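Local coordinates for protein phospholipase A1 (Streptomyces albidoflavus, PDB 4HYQ) that probably hydrolyses the sn-1 ester bond of glycerophospholipids, releasing a fatty acid, as a GDSL-type member of the SGNH hydrolase clan, at residues K64-L69 / Y125-A130. Sequence-based numbering, arbitrary orientation.
Sequences KQMGPL and YSQVRA
Met66 reaches Gln127 and Val128 with the far end of its side chain. Its methyl CE is placed 3.3 Å from Gln127 CB and 3.8 Å from Val128 N. The modelled SD-CE bond is short, so the exact closeness is doubtful. The methyl points at helix 117-131 where these two residues join. Behind it, Met66 SD lies 4.2 Å from Val128 CG2. The thioether chain crosses the side chains of both Gln127 and Val128 at about a right angle. It bends at chi2 (-76°) on the way to the helix.

Leu69 comes to Val128 with one branch. Its CD1 sits 4.0 Å from Val128 CA and 4.2 Å from CG1 of the same valine. This leucine methyl lies near both valine methyls, while the sulfur meets CG2 alone. A type I beta turn from Met66 to Leu69, closed by Leu69 N to Met66 O at 3.1 Å, brings both side chains to the same helix.

The contact joins this turn, next to helix 58-65, to helix 117-131, beside the parallel sheet. Val128 also touches Leu8 of strand 4-9, and Leu69 touches Val6 and Val76. Nearby, Lys131 NZ donates hydrogen bonds to the carbonyl oxygens of Met66, Gly67 and Leu69.

No hydrogen bond links the two segments directly. Their contact rests on apolar packing, with the lysine adding a polar tie at its border.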
# COMPACT_ATOMS: atom_id res chain seq x y z
N LYS A 64 16.59 4.53 2.13
CA LYS A 64 16.60 4.99 0.75
C LYS A 64 15.64 6.07 0.32
O LYS A 64 15.81 6.65 -0.76
CB LYS A 64 16.33 3.82 -0.19
CG LYS A 64 17.31 2.69 -0.09
CD LYS A 64 17.32 1.92 -1.39
CE LYS A 64 17.85 2.81 -2.52
NZ LYS A 64 17.90 2.10 -3.80
N GLN A 65 14.62 6.33 1.12
CA GLN A 65 13.61 7.26 0.69
C GLN A 65 13.48 8.61 1.37
O GLN A 65 12.76 9.46 0.89
CB GLN A 65 12.25 6.54 0.75
CG GLN A 65 12.23 5.23 -0.04
CD GLN A 65 10.85 4.61 -0.09
OE1 GLN A 65 9.84 5.30 0.12
NE2 GLN A 65 10.78 3.32 -0.41
N MET A 66 14.21 8.80 2.47
CA MET A 66 14.10 10.05 3.23
C MET A 66 14.78 11.28 2.66
O MET A 66 14.46 12.41 3.04
CB MET A 66 14.63 9.80 4.63
CG MET A 66 14.03 8.59 5.27
SD MET A 66 12.38 8.95 5.82
CE MET A 66 12.63 8.94 7.36
N GLY A 67 15.72 11.08 1.76
CA GLY A 67 16.46 12.20 1.19
C GLY A 67 15.71 13.44 0.73
O GLY A 67 16.11 14.56 1.09
N PRO A 68 14.63 13.31 -0.06
CA PRO A 68 13.89 14.49 -0.53
C PRO A 68 13.09 15.26 0.51
O PRO A 68 12.61 16.35 0.21
CB PRO A 68 12.98 13.95 -1.64
CG PRO A 68 13.31 12.48 -1.79
CD PRO A 68 14.04 12.05 -0.55
N LEU A 69 12.93 14.71 1.71
CA LEU A 69 12.16 15.40 2.74
C LEU A 69 12.97 16.55 3.30
O LEU A 69 14.15 16.38 3.62
CB LEU A 69 11.81 14.45 3.88
CG LEU A 69 10.95 13.23 3.55
CD1 LEU A 69 10.87 12.32 4.75
CD2 LEU A 69 9.57 13.69 3.12
N TYR A 125 7.46 6.84 10.97
CA TYR A 125 6.61 8.03 11.08
C TYR A 125 7.34 9.16 11.82
O TYR A 125 7.25 10.32 11.43
CB TYR A 125 5.30 7.70 11.81
CG TYR A 125 4.33 6.77 11.07
CD1 TYR A 125 4.72 6.04 9.94
CD2 TYR A 125 3.03 6.58 11.55
CE1 TYR A 125 3.84 5.13 9.32
CE2 TYR A 125 2.15 5.68 10.94
CZ TYR A 125 2.55 4.96 9.83
OH TYR A 125 1.69 4.03 9.31
N SER A 126 8.06 8.83 12.88
CA SER A 126 8.79 9.86 13.62
C SER A 126 9.91 10.49 12.80
O SER A 126 10.11 11.71 12.86
CB SER A 126 9.35 9.29 14.91
OG SER A 126 8.29 9.07 15.83
N GLN A 127 10.64 9.68 12.04
CA GLN A 127 11.72 10.21 11.22
C GLN A 127 11.21 11.06 10.07
O GLN A 127 11.86 12.01 9.66
CB GLN A 127 12.61 9.08 10.69
CG GLN A 127 13.45 8.39 11.75
CD GLN A 127 14.39 9.35 12.47
OE1 GLN A 127 15.07 10.19 11.85
NE2 GLN A 127 14.45 9.24 13.80
N VAL A 128 10.05 10.71 9.52
CA VAL A 128 9.48 11.49 8.43
C VAL A 128 9.21 12.91 8.96
O VAL A 128 9.55 13.90 8.32
CB VAL A 128 8.16 10.88 7.92
CG1 VAL A 128 7.40 11.88 7.08
CG2 VAL A 128 8.47 9.62 7.09
N ARG A 129 8.58 12.98 10.13
CA ARG A 129 8.25 14.26 10.76
C ARG A 129 9.50 15.05 11.11
O ARG A 129 9.53 16.28 10.98
CB ARG A 129 7.41 14.04 12.03
CG ARG A 129 7.12 15.32 12.81
CD ARG A 129 6.46 16.34 11.90
NE ARG A 129 5.05 16.02 11.61
CZ ARG A 129 4.47 16.26 10.44
NH1 ARG A 129 5.16 16.79 9.43
NH2 ARG A 129 3.17 16.03 10.29
N ALA A 130 10.54 14.36 11.55
CA ALA A 130 11.78 15.05 11.91
C ALA A 130 12.41 15.74 10.72
O ALA A 130 12.94 16.85 10.83
CB ALA A 130 12.76 14.08 12.53